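Local coordinates for protein 2-hydroxyhepta-2,4-diene-1,7-dioate isomerase (Corynebacterium glutamicum, PDB 4DBF) that probably decarboxylates oxaloacetate as a magnesium-binding enzyme of the fumarylacetoacetate hydrolase (FAH) family, at residues M21-I26 with I196-N201; F162-D167 with P276-L281; I210-T215 with I271-P276. All coordinates share one frame; numbering follows the deposited sequence.

Overall arrangement
Contact 2 sits between the other two. Its centre, about 6 Å from the centre of the chain, is about 11 Å from that of contact 1 and about 9 Å from that of contact 3, whose own centres are about 19 Å apart. Contacts 1 and 2 meet where strand 190-197 pairs with strand 159-170, E197 N lying 2.7 Å from F162 O. Contacts 2 and 3 share P276 and join through neighbouring strands of a second sheet, with L281 O 2.7 Å from I273 N. Contact 2 carries D167 to the magnesium ion; the nearest side-chain atom of I210 in contact 3 is about 11 Å from that ion, and contact 1 lies away from the site.

Contact 1: residues M21-I26 with I196-N201; sequences MRFGRI and IETDIN
The ring of F23 meets T198 obliquely, with the methyl CG2 of T198 coming within 3.5 Å of CD2 on the ring, while CB of M21 lies above the rim of one ring face. On the other face of the sheet, the guanidinium of R22 and the carboxylate of E197 have planes 27° apart but stay separate, R22 NE lying 4.8 Å from E197 OE1. That oxygen touches the aliphatic part of R22 instead, 3.4 Å from its CG. The guanidinium goes on to the carbonyls of G39 and G41, with a cation-pi contact to W195. Between these two layers, R22 and E197 on one face and F23 and I196 on the other, strand 22-28 pairs antiparallel with strand 190-197, which joins the Rv2993c-like N-terminal region to the FAH-type region. F23 and I196 form the hydrogen-bonded pair, F23 N reaching I196 O at 3.0 Å and I196 N reaching F23 O at 2.8 Å; R22 and E197 are the non-hydrogen-bonded pair next to it. Where strand 190-197 stops, T198 grips M21 O twice. Its N approaches nearly along the C=O axis at 3.0 Å, and its OG1 comes in the carbonyl plane, on a lone pair, at 2.7 Å. Chi1 of 71° sets that hydroxyl between the backbone N and the carbonyl carbon and turns CG2 to the F23 ring. Just beyond, D199 centres an inverse gamma turn, its N bonded to the anti lone pair of E197 OE2.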
ATOM      1  N   MET A  21      -7.257  27.283   0.330  1.00 43.16           N
ATOM      2  CA  MET A  21      -6.949  26.980   1.711  1.00 41.29           C
ATOM      3  C   MET A  21      -5.713  26.119   1.958  1.00 37.34           C
ATOM      4  O   MET A  21      -5.295  25.401   1.111  1.00 35.28           O
ATOM      5  CB  MET A  21      -8.182  26.366   2.366  1.00 42.74           C
ATOM      6  CG  MET A  21      -8.915  27.327   3.285  1.00 49.36           C
ATOM      7  SD  MET A  21     -10.590  26.899   3.692  1.00 60.64           S
ATOM      8  CE  MET A  21     -11.327  26.946   2.084  1.00 61.90           C
ATOM      9  N   ARG A  22      -5.160  26.239   3.148  1.00 33.90           N
ATOM     10  CA  ARG A  22      -4.209  25.292   3.696  1.00 30.49           C
ATOM     11  C   ARG A  22      -4.968  24.372   4.683  1.00 29.08           C
ATOM     12  O   ARG A  22      -5.590  24.828   5.582  1.00 27.49           O
ATOM     13  CB  ARG A  22      -3.058  25.980   4.418  1.00 30.04           C
ATOM     14  CG  ARG A  22      -2.088  26.763   3.560  1.00 33.52           C
ATOM     15  CD  ARG A  22      -1.043  27.497   4.359  1.00 35.77           C
ATOM     16  NE  ARG A  22      -1.666  28.575   5.086  1.00 41.37           N
ATOM     17  CZ  ARG A  22      -1.030  29.563   5.677  1.00 42.25           C
ATOM     18  NH1 ARG A  22       0.279  29.628   5.645  1.00 42.28           N
ATOM     19  NH2 ARG A  22      -1.725  30.460   6.307  1.00 39.52           N
ATOM     20  N   PHE A  23      -4.901  23.076   4.465  1.00 26.19           N
ATOM     21  CA  PHE A  23      -5.531  22.091   5.307  1.00 25.08           C
ATOM     22  C   PHE A  23      -4.536  21.244   6.052  1.00 24.89           C
ATOM     23  O   PHE A  23      -3.589  20.768   5.497  1.00 22.28           O
ATOM     24  CB  PHE A  23      -6.350  21.134   4.495  1.00 24.74           C
ATOM     25  CG  PHE A  23      -7.579  21.720   3.943  1.00 29.53           C
ATOM     26  CD1 PHE A  23      -8.490  22.302   4.763  1.00 30.45           C
ATOM     27  CD2 PHE A  23      -7.819  21.683   2.604  1.00 32.79           C
ATOM     28  CE1 PHE A  23      -9.622  22.853   4.264  1.00 35.18           C
ATOM     29  CE2 PHE A  23      -8.954  22.222   2.097  1.00 34.76           C
ATOM     30  CZ  PHE A  23      -9.853  22.816   2.926  1.00 35.85           C
ATOM     31  N   GLY A  24      -4.801  21.039   7.308  1.00 23.28           N
ATOM     32  CA  GLY A  24      -3.994  20.179   8.105  1.00 22.52           C
ATOM     33  C   GLY A  24      -4.804  19.239   8.942  1.00 22.40           C
ATOM     34  O   GLY A  24      -5.987  19.234   8.904  1.00 22.56           O
ATOM     35  N   ARG A  25      -4.091  18.443   9.690  1.00 22.05           N
ATOM     36  CA  ARG A  25      -4.654  17.651  10.736  1.00 22.48           C
ATOM     37  C   ARG A  25      -3.887  18.025  11.992  1.00 21.87           C
ATOM     38  O   ARG A  25      -2.704  18.202  11.975  1.00 22.05           O
ATOM     39  CB  ARG A  25      -4.467  16.188  10.463  1.00 24.02           C
ATOM     40  CG  ARG A  25      -5.551  15.520   9.711  1.00 27.88           C
ATOM     41  CD  ARG A  25      -5.187  14.067   9.406  1.00 30.48           C
ATOM     42  NE  ARG A  25      -5.383  13.203  10.524  1.00 35.52           N
ATOM     43  CZ  ARG A  25      -4.430  12.533  11.162  1.00 32.18           C
ATOM     44  NH1 ARG A  25      -3.200  12.581  10.810  1.00 30.35           N
ATOM     45  NH2 ARG A  25      -4.738  11.794  12.181  1.00 30.70           N
ATOM     46  N   ILE A  26      -4.608  18.135  13.076  1.00 19.69           N
ATOM     47  CA  ILE A  26      -4.017  18.510  14.323  1.00 19.38           C
ATOM     48  C   ILE A  26      -4.458  17.642  15.490  1.00 19.27           C
ATOM     49  O   ILE A  26      -5.513  17.136  15.496  1.00 19.85           O
ATOM     50  CB  ILE A  26      -4.305  19.982  14.678  1.00 21.16           C
ATOM     51  CG1 ILE A  26      -5.782  20.316  14.537  1.00 21.35           C
ATOM     52  CG2 ILE A  26      -3.453  20.916  13.859  1.00 20.68           C
ATOM     53  CD1 ILE A  26      -6.114  21.680  15.087  1.00 25.08           C
ATOM     54  N   ILE A 196      -1.495  20.927   3.660  1.00 19.06           N
ATOM     55  CA  ILE A 196      -1.736  20.738   2.264  1.00 19.73           C
ATOM     56  C   ILE A 196      -2.115  22.137   1.658  1.00 22.91           C
ATOM     57  O   ILE A 196      -3.078  22.788   2.106  1.00 22.88           O
ATOM     58  CB  ILE A 196      -2.859  19.756   2.060  1.00 18.42           C
ATOM     59  CG1 ILE A 196      -2.405  18.333   2.560  1.00 18.32           C
ATOM     60  CG2 ILE A 196      -3.291  19.720   0.561  1.00 21.11           C
ATOM     61  CD1 ILE A 196      -3.574  17.437   2.679  1.00 20.09           C
ATOM     62  N   GLU A 197      -1.317  22.583   0.690  1.00 22.54           N
ATOM     63  CA  GLU A 197      -1.566  23.886   0.029  1.00 24.16           C
ATOM     64  C   GLU A 197      -2.486  23.629  -1.155  1.00 23.49           C
ATOM     65  O   GLU A 197      -2.083  22.982  -2.117  1.00 23.21           O
ATOM     66  CB  GLU A 197      -0.267  24.539  -0.451  1.00 25.53           C
ATOM     67  CG  GLU A 197      -0.506  25.867  -1.283  1.00 27.62           C
ATOM     68  CD  GLU A 197      -1.331  26.893  -0.466  1.00 25.05           C
ATOM     69  OE1 GLU A 197      -0.807  27.445   0.524  1.00 29.66           O
ATOM     70  OE2 GLU A 197      -2.513  27.119  -0.750  1.00 27.96           O
ATOM     71  N   THR A 198      -3.715  24.124  -1.091  1.00 24.10           N
ATOM     72  CA  THR A 198      -4.717  23.814  -2.140  1.00 26.43           C
ATOM     73  C   THR A 198      -4.666  24.890  -3.286  1.00 28.62           C
ATOM     74  O   THR A 198      -5.174  24.669  -4.378  1.00 28.84           O
ATOM     75  CB  THR A 198      -6.139  23.774  -1.608  1.00 26.73           C
ATOM     76  OG1 THR A 198      -6.557  25.115  -1.275  1.00 30.09           O
ATOM     77  CG2 THR A 198      -6.253  22.807  -0.358  1.00 25.98           C
ATOM     78  N   ASP A 199      -4.022  26.018  -3.046  1.00 30.48           N
ATOM     79  CA  ASP A 199      -3.835  27.008  -4.179  1.00 33.51           C
ATOM     80  C   ASP A 199      -2.666  26.494  -5.020  1.00 32.89           C
ATOM     81  O   ASP A 199      -1.555  26.941  -4.891  1.00 31.92           O
ATOM     82  CB  ASP A 199      -3.585  28.425  -3.618  1.00 34.09           C
ATOM     83  CG  ASP A 199      -3.416  29.514  -4.721  1.00 39.00           C
ATOM     84  OD1 ASP A 199      -3.571  29.234  -5.943  1.00 40.46           O
ATOM     85  OD2 ASP A 199      -3.080  30.643  -4.298  1.00 41.86           O
ATOM     86  N   ILE A 200      -2.909  25.503  -5.860  1.00 35.56           N
ATOM     87  CA  ILE A 200      -1.771  24.872  -6.539  1.00 38.40           C
ATOM     88  C   ILE A 200      -1.112  25.733  -7.630  1.00 40.10           C
ATOM     89  O   ILE A 200       0.047  25.500  -7.993  1.00 38.84           O
ATOM     90  CB  ILE A 200      -2.105  23.493  -7.087  1.00 40.29           C
ATOM     91  CG1 ILE A 200      -3.351  23.558  -7.969  1.00 41.85           C
ATOM     92  CG2 ILE A 200      -2.231  22.446  -5.924  1.00 38.17           C
ATOM     93  CD1 ILE A 200      -3.228  22.588  -9.118  1.00 43.05           C
ATOM     94  N   ASN A 201      -1.848  26.718  -8.142  1.00 41.64           N
ATOM     95  CA  ASN A 201      -1.251  27.738  -9.024  1.00 44.35           C
ATOM     96  C   ASN A 201      -0.237  28.648  -8.388  1.00 45.01           C
ATOM     97  O   ASN A 201       0.593  29.230  -9.088  1.00 46.95           O
ATOM     98  CB  ASN A 201      -2.339  28.570  -9.688  1.00 44.51           C
ATOM     99  CG  ASN A 201      -2.744  27.986 -10.989  1.00 48.25           C
ATOM    100  OD1 ASN A 201      -2.685  28.664 -12.017  1.00 51.54           O
ATOM    101  ND2 ASN A 201      -3.062  26.692 -10.991  1.00 48.65           N
TER

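Contact 2: residues F162-D167 with P276-L281; sequences FTIIND and PGIGKL. With MG (magnesium ion), chain C.
I164 and I278 both hold CG1 anti to the carbonyl carbon (chi1 -52° and -53°), and the two side chains lie alongside each other head to tail, with I164 CG1 3.7 Å from I278 CG2. The end of I164, CD1, reaches the backbone at G279 O, 3.4 Å away. CD1 of I278 in turn fits against CB of F162 at 3.8 Å. L281 keeps CG anti to its backbone N (chi1 178°) and puts CD2 4.0 Å from I164 CG2, close to the I164 carbonyl as well. No direct hydrogen bond links the segments, which belong to different sheets; the axes of strands 162-166 and 279-281 come within 7.7 Å. A water bridges them, accepting from N166 ND2 and donating to L281 O, while N166 OD1 takes the backbone N of E136. A classic beta bulge sets I278 and G279 together opposite I275. Just past N166, D167 OD2 binds magnesium at 2.2 Å beside three waters, with E136 and E138 completing the shell; K112 and K184 hold the same carboxylate. The contact is thus packing between two sheets, next to the Glu-Glu-Asp magnesium site of this FAH-family enzyme.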
ATOM      1  N   PHE A 162      -0.917  20.415  -2.510  1.00 20.80           N
ATOM      2  CA  PHE A 162       0.472  19.975  -2.506  1.00 21.59           C
ATOM      3  C   PHE A 162       0.903  19.920  -1.055  1.00 21.90           C
ATOM      4  O   PHE A 162       0.438  20.718  -0.268  1.00 22.35           O
ATOM      5  CB  PHE A 162       1.409  20.976  -3.250  1.00 22.36           C
ATOM      6  CG  PHE A 162       1.309  20.875  -4.755  1.00 25.90           C
ATOM      7  CD1 PHE A 162       1.053  19.661  -5.379  1.00 28.88           C
ATOM      8  CD2 PHE A 162       1.470  22.007  -5.558  1.00 30.29           C
ATOM      9  CE1 PHE A 162       0.913  19.580  -6.796  1.00 33.63           C
ATOM     10  CE2 PHE A 162       1.382  21.909  -6.971  1.00 28.32           C
ATOM     11  CZ  PHE A 162       1.086  20.692  -7.569  1.00 28.98           C
ATOM     12  N   THR A 163       1.808  18.991  -0.720  1.00 20.32           N
ATOM     13  CA  THR A 163       2.455  19.011   0.581  1.00 21.15           C
ATOM     14  C   THR A 163       3.898  18.570   0.426  1.00 20.44           C
ATOM     15  O   THR A 163       4.361  18.428  -0.683  1.00 19.31           O
ATOM     16  CB  THR A 163       1.609  18.166   1.637  1.00 22.00           C
ATOM     17  OG1 THR A 163       2.148  18.386   2.942  1.00 23.83           O
ATOM     18  CG2 THR A 163       1.626  16.698   1.290  1.00 22.54           C
ATOM     19  N   ILE A 164       4.629  18.382   1.509  1.00 20.32           N
ATOM     20  CA  ILE A 164       5.997  17.932   1.392  1.00 19.27           C
ATOM     21  C   ILE A 164       6.028  16.497   1.894  1.00 20.21           C
ATOM     22  O   ILE A 164       5.292  16.139   2.860  1.00 19.75           O
ATOM     23  CB  ILE A 164       6.950  18.797   2.267  1.00 20.18           C
ATOM     24  CG1 ILE A 164       6.765  20.312   1.982  1.00 17.57           C
ATOM     25  CG2 ILE A 164       8.412  18.315   2.028  1.00 19.03           C
ATOM     26  CD1 ILE A 164       7.572  21.210   2.972  1.00 21.66           C
ATOM     27  N   ILE A 165       6.851  15.668   1.264  1.00 18.18           N
ATOM     28  CA  ILE A 165       7.159  14.325   1.810  1.00 18.44           C
ATOM     29  C   ILE A 165       8.679  14.145   1.933  1.00 20.24           C
ATOM     30  O   ILE A 165       9.435  14.650   1.119  1.00 20.79           O
ATOM     31  CB  ILE A 165       6.484  13.188   0.981  1.00 18.73           C
ATOM     32  CG1 ILE A 165       6.781  11.819   1.642  1.00 20.63           C
ATOM     33  CG2 ILE A 165       6.961  13.172  -0.553  1.00 16.70           C
ATOM     34  CD1 ILE A 165       6.003  10.666   1.071  1.00 18.79           C
ATOM     35  N   ASN A 166       9.123  13.455   2.984  1.00 20.55           N
ATOM     36  CA  ASN A 166      10.531  13.075   3.121  1.00 20.72           C
ATOM     37  C   ASN A 166      10.536  11.564   2.808  1.00 20.12           C
ATOM     38  O   ASN A 166      10.028  10.754   3.617  1.00 21.54           O
ATOM     39  CB  ASN A 166      11.031  13.413   4.563  1.00 19.55           C
ATOM     40  CG  ASN A 166      12.503  13.214   4.701  1.00 20.33           C
ATOM     41  OD1 ASN A 166      13.112  12.523   3.861  1.00 20.54           O
ATOM     42  ND2 ASN A 166      13.104  13.786   5.752  1.00 22.36           N
ATOM     43  N   ASP A 167      11.029  11.166   1.628  1.00 18.76           N
ATOM     44  CA  ASP A 167      10.981   9.744   1.226  1.00 19.97           C
ATOM     45  C   ASP A 167      12.270   9.105   1.805  1.00 19.84           C
ATOM     46  O   ASP A 167      13.287   8.956   1.101  1.00 21.30           O
ATOM     47  CB  ASP A 167      10.913   9.662  -0.315  1.00 19.87           C
ATOM     48  CG  ASP A 167      10.935   8.251  -0.849  1.00 21.54           C
ATOM     49  OD1 ASP A 167      10.715   7.268  -0.114  1.00 22.36           O
ATOM     50  OD2 ASP A 167      11.186   8.088  -2.060  1.00 22.70           O
ATOM     51  N   PRO A 276       9.369  26.441  -0.758  1.00 28.87           N
ATOM     52  CA  PRO A 276       8.730  27.781  -0.660  1.00 29.26           C
ATOM     53  C   PRO A 276       7.314  27.746  -1.213  1.00 29.29           C
ATOM     54  O   PRO A 276       7.049  27.070  -2.229  1.00 29.56           O
ATOM     55  CB  PRO A 276       9.659  28.687  -1.511  1.00 31.92           C
ATOM     56  CG  PRO A 276      10.549  27.712  -2.339  1.00 29.81           C
ATOM     57  CD  PRO A 276      10.687  26.510  -1.424  1.00 29.43           C
ATOM     58  N   GLY A 277       6.380  28.376  -0.530  1.00 28.77           N
ATOM     59  CA  GLY A 277       4.987  28.252  -0.958  1.00 29.48           C
ATOM     60  C   GLY A 277       4.194  27.205  -0.183  1.00 27.72           C
ATOM     61  O   GLY A 277       2.953  27.285  -0.096  1.00 29.16           O
ATOM     62  N   ILE A 278       4.909  26.229   0.385  1.00 26.70           N
ATOM     63  CA  ILE A 278       4.295  25.234   1.249  1.00 26.54           C
ATOM     64  C   ILE A 278       4.811  25.499   2.652  1.00 25.98           C
ATOM     65  O   ILE A 278       4.040  25.863   3.532  1.00 26.37           O
ATOM     66  CB  ILE A 278       4.638  23.765   0.766  1.00 26.51           C
ATOM     67  CG1 ILE A 278       4.267  23.617  -0.725  1.00 27.51           C
ATOM     68  CG2 ILE A 278       3.965  22.714   1.738  1.00 27.52           C
ATOM     69  CD1 ILE A 278       4.403  22.159  -1.254  1.00 30.08           C
ATOM     70  N   GLY A 279       6.118  25.353   2.873  1.00 26.05           N
ATOM     71  CA  GLY A 279       6.657  25.541   4.215  1.00 26.67           C
ATOM     72  C   GLY A 279       7.801  24.623   4.518  1.00 26.01           C
ATOM     73  O   GLY A 279       8.600  24.342   3.644  1.00 27.18           O
ATOM     74  N   LYS A 280       7.860  24.128   5.747  1.00 25.05           N
ATOM     75  CA  LYS A 280       9.001  23.296   6.157  1.00 25.71           C
ATOM     76  C   LYS A 280       8.522  22.027   6.834  1.00 24.62           C
ATOM     77  O   LYS A 280       7.556  22.058   7.578  1.00 24.09           O
ATOM     78  CB  LYS A 280       9.906  24.084   7.118  1.00 25.68           C
ATOM     79  CG  LYS A 280      10.748  25.142   6.415  1.00 30.43           C
ATOM     80  CD  LYS A 280      11.499  25.953   7.486  1.00 36.13           C
ATOM     81  CE  LYS A 280      12.308  27.063   6.842  1.00 42.15           C
ATOM     82  NZ  LYS A 280      12.850  27.981   7.901  1.00 45.45           N
ATOM     83  N   LEU A 281       9.188  20.926   6.559  1.00 22.78           N
ATOM     84  CA  LEU A 281       8.910  19.645   7.182  1.00 23.83           C
ATOM     85  C   LEU A 281      10.166  19.179   7.904  1.00 23.91           C
ATOM     86  O   LEU A 281      11.137  18.745   7.243  1.00 24.45           O
ATOM     87  CB  LEU A 281       8.432  18.596   6.127  1.00 22.67           C
ATOM     88  CG  LEU A 281       8.153  17.170   6.662  1.00 21.30           C
ATOM     89  CD1 LEU A 281       7.014  17.192   7.757  1.00 21.43           C
ATOM     90  CD2 LEU A 281       7.775  16.276   5.463  1.00 18.89           C
TER
HETATM   91 MG    MG C 401      12.060   9.225  -3.735  1.00 25.88          MG
HETATM   92  O   HOH W   1      11.679  15.686   7.239  1.00 24.43           O
HETATM   93  O   HOH W   2      12.629   7.533  -4.768  1.00 23.74           O
HETATM   94  O   HOH W   3      10.189   9.144  -4.813  1.00 21.08           O
HETATM   95  O   HOH W   4      13.151  10.294  -5.091  1.00 29.01           O

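Contact 3: residues I210-T215 with I271-P276; sequences IKARLT and IEIEIP
Strands 210-215 and 271-275 run antiparallel as neighbours, their axes 4.6 Å apart at closest approach and 161° between directions, with K211-E274 and R213-E272 as hydrogen-bonded pairs and A212-I273 and L214-I271 as the non-hydrogen-bonded ones. K211 and E274 exchange two bonds, of which E274 N to K211 O is the shorter at 2.7 Å; R213 and E272 likewise bond in both directions. The face carrying A212, L214, I271 and I273 is apolar and buried. A212 offers only a methyl, and I273 CD1 comes up to it, 3.6 Å from A212 CB, with I271 CD1 a little further off. Near the other end I210 and I275 run alongside each other in the same direction, their CG1 atoms 3.8 Å apart. This layer packs on strand 159-170, where I164 and N166 meet I273. The opposite face carries charge. R213 extends from CG to NE and sends NH1 to E274 OE1 at 3.2 Å, a salt bridge whose guanidinium and carboxylate planes stand 88° apart; NH1 comes at that oxygen from above the carboxylate plane, 63° out of it. A water at the edge of the guanidinium accepts from R213 NH1 at 3.1 Å and donates to both O and OE1 of E272, so that one arginine nitrogen serves two glutamates, the second only through water. K280 of the next strand also touches E272 and E274. The two acids thus lie among basic side chains, which would probably help to keep them ionised on this partly exposed face.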
ATOM      1  N   ILE A 210      13.710  22.927  -3.993  1.00 29.89           N
ATOM      2  CA  ILE A 210      13.350  22.035  -2.898  1.00 27.98           C
ATOM      3  C   ILE A 210      14.635  21.801  -2.124  1.00 28.47           C
ATOM      4  O   ILE A 210      15.579  21.251  -2.682  1.00 28.85           O
ATOM      5  CB  ILE A 210      12.791  20.721  -3.425  1.00 28.70           C
ATOM      6  CG1 ILE A 210      11.447  20.940  -4.131  1.00 26.51           C
ATOM      7  CG2 ILE A 210      12.649  19.690  -2.263  1.00 25.79           C
ATOM      8  CD1 ILE A 210      11.000  19.722  -4.927  1.00 28.73           C
ATOM      9  N   LYS A 211      14.702  22.281  -0.883  1.00 27.76           N
ATOM     10  CA  LYS A 211      15.951  22.294  -0.162  1.00 28.60           C
ATOM     11  C   LYS A 211      15.818  21.442   1.075  1.00 29.76           C
ATOM     12  O   LYS A 211      14.691  21.313   1.601  1.00 30.62           O
ATOM     13  CB  LYS A 211      16.337  23.723   0.202  1.00 28.91           C
ATOM     14  CG  LYS A 211      16.751  24.529  -1.067  1.00 31.94           C
ATOM     15  CD  LYS A 211      16.988  26.036  -0.781  1.00 37.66           C
ATOM     16  CE  LYS A 211      17.671  26.686  -2.013  1.00 36.77           C
ATOM     17  NZ  LYS A 211      18.208  27.981  -1.620  1.00 44.38           N
ATOM     18  N   ALA A 212      16.929  20.847   1.527  1.00 29.02           N
ATOM     19  CA  ALA A 212      16.943  20.096   2.768  1.00 30.00           C
ATOM     20  C   ALA A 212      18.198  20.433   3.568  1.00 29.98           C
ATOM     21  O   ALA A 212      19.310  20.477   3.019  1.00 31.96           O
ATOM     22  CB  ALA A 212      16.890  18.616   2.483  1.00 29.86           C
ATOM     23  N   ARG A 213      17.997  20.692   4.844  1.00 29.80           N
ATOM     24  CA  ARG A 213      19.077  21.018   5.752  1.00 30.41           C
ATOM     25  C   ARG A 213      19.163  19.936   6.813  1.00 29.52           C
ATOM     26  O   ARG A 213      18.155  19.675   7.525  1.00 30.11           O
ATOM     27  CB  ARG A 213      18.812  22.385   6.385  1.00 31.05           C
ATOM     28  CG  ARG A 213      18.871  23.508   5.325  1.00 33.78           C
ATOM     29  CD  ARG A 213      18.440  24.856   5.854  1.00 36.96           C
ATOM     30  NE  ARG A 213      18.635  25.852   4.804  1.00 39.13           N
ATOM     31  CZ  ARG A 213      17.732  26.185   3.888  1.00 42.19           C
ATOM     32  NH1 ARG A 213      16.510  25.622   3.867  1.00 41.02           N
ATOM     33  NH2 ARG A 213      18.056  27.093   2.986  1.00 41.92           N
ATOM     34  N   LEU A 214      20.345  19.318   6.901  1.00 28.37           N
ATOM     35  CA  LEU A 214      20.632  18.295   7.872  1.00 28.26           C
ATOM     36  C   LEU A 214      21.463  18.882   9.000  1.00 29.66           C
ATOM     37  O   LEU A 214      22.548  19.427   8.763  1.00 29.55           O
ATOM     38  CB  LEU A 214      21.419  17.137   7.252  1.00 29.67           C
ATOM     39  CG  LEU A 214      21.806  15.899   8.082  1.00 29.52           C
ATOM     40  CD1 LEU A 214      20.604  15.096   8.624  1.00 31.44           C
ATOM     41  CD2 LEU A 214      22.731  14.951   7.268  1.00 29.91           C
ATOM     42  N   THR A 215      20.958  18.742  10.221  1.00 30.10           N
ATOM     43  CA  THR A 215      21.735  19.128  11.367  1.00 31.70           C
ATOM     44  C   THR A 215      22.402  17.852  11.899  1.00 32.85           C
ATOM     45  O   THR A 215      21.720  16.919  12.318  1.00 31.04           O
ATOM     46  CB  THR A 215      20.798  19.759  12.425  1.00 31.58           C
ATOM     47  OG1 THR A 215      20.137  20.907  11.854  1.00 29.05           O
ATOM     48  CG2 THR A 215      21.562  20.109  13.788  1.00 33.59           C
ATOM     49  N   ILE A 271      16.437  16.667  10.401  1.00 24.95           N
ATOM     50  CA  ILE A 271      16.308  16.917   8.969  1.00 24.57           C
ATOM     51  C   ILE A 271      15.104  17.825   8.652  1.00 24.46           C
ATOM     52  O   ILE A 271      14.013  17.600   9.143  1.00 24.35           O
ATOM     53  CB  ILE A 271      16.251  15.539   8.146  1.00 23.37           C
ATOM     54  CG1 ILE A 271      16.125  15.784   6.637  1.00 26.51           C
ATOM     55  CG2 ILE A 271      15.089  14.607   8.552  1.00 23.36           C
ATOM     56  CD1 ILE A 271      17.322  16.458   5.964  1.00 25.78           C
ATOM     57  N   GLU A 272      15.311  18.854   7.849  1.00 24.95           N
ATOM     58  CA  GLU A 272      14.227  19.762   7.553  1.00 26.80           C
ATOM     59  C   GLU A 272      14.151  19.976   6.052  1.00 27.22           C
ATOM     60  O   GLU A 272      15.102  20.510   5.437  1.00 26.90           O
ATOM     61  CB  GLU A 272      14.461  21.095   8.253  1.00 27.41           C
ATOM     62  CG  GLU A 272      13.352  22.125   8.116  1.00 30.55           C
ATOM     63  CD  GLU A 272      13.718  23.390   8.887  1.00 37.87           C
ATOM     64  OE1 GLU A 272      14.626  24.116   8.450  1.00 40.05           O
ATOM     65  OE2 GLU A 272      13.107  23.643   9.928  1.00 40.17           O
ATOM     66  N   ILE A 273      13.004  19.629   5.466  1.00 25.06           N
ATOM     67  CA  ILE A 273      12.842  19.884   4.055  1.00 25.38           C
ATOM     68  C   ILE A 273      12.123  21.225   3.924  1.00 25.99           C
ATOM     69  O   ILE A 273      11.137  21.471   4.649  1.00 25.21           O
ATOM     70  CB  ILE A 273      11.952  18.776   3.358  1.00 24.00           C
ATOM     71  CG1 ILE A 273      12.425  17.321   3.686  1.00 25.43           C
ATOM     72  CG2 ILE A 273      11.810  19.035   1.839  1.00 24.32           C
ATOM     73  CD1 ILE A 273      13.824  17.019   3.295  1.00 26.96           C
ATOM     74  N   GLU A 274      12.516  22.041   2.955  1.00 25.36           N
ATOM     75  CA  GLU A 274      11.788  23.283   2.737  1.00 27.05           C
ATOM     76  C   GLU A 274      11.319  23.400   1.299  1.00 26.36           C
ATOM     77  O   GLU A 274      12.106  23.240   0.403  1.00 27.43           O
ATOM     78  CB  GLU A 274      12.643  24.512   3.099  1.00 29.11           C
ATOM     79  CG  GLU A 274      12.057  25.809   2.643  1.00 34.38           C
ATOM     80  CD  GLU A 274      12.949  26.997   2.983  1.00 44.23           C
ATOM     81  OE1 GLU A 274      14.090  27.107   2.437  1.00 47.49           O
ATOM     82  OE2 GLU A 274      12.461  27.843   3.761  1.00 50.31           O
ATOM     83  N   ILE A 275      10.032  23.689   1.086  1.00 25.26           N
ATOM     84  CA  ILE A 275       9.531  23.993  -0.240  1.00 25.17           C
ATOM     85  C   ILE A 275       8.802  25.358  -0.162  1.00 26.23           C
ATOM     86  O   ILE A 275       7.773  25.446   0.469  1.00 26.82           O
ATOM     87  CB  ILE A 275       8.619  22.876  -0.832  1.00 25.70           C
ATOM     88  CG1 ILE A 275       9.353  21.517  -0.973  1.00 24.40           C
ATOM     89  CG2 ILE A 275       8.075  23.338  -2.188  1.00 26.26           C
ATOM     90  CD1 ILE A 275       8.535  20.453  -1.644  1.00 21.15           C
ATOM     91  N   PRO A 276       9.369  26.441  -0.758  1.00 28.87           N
ATOM     92  CA  PRO A 276       8.730  27.781  -0.660  1.00 29.26           C
ATOM     93  C   PRO A 276       7.314  27.746  -1.213  1.00 29.29           C
ATOM     94  O   PRO A 276       7.049  27.070  -2.229  1.00 29.56           O
ATOM     95  CB  PRO A 276       9.659  28.687  -1.511  1.00 31.92           C
ATOM     96  CG  PRO A 276      10.549  27.712  -2.339  1.00 29.81           C
ATOM     97  CD  PRO A 276      10.687  26.510  -1.424  1.00 29.43           C
TER
HETATM   98  O   HOH W   5      15.206  23.336   5.508  1.00 39.38           O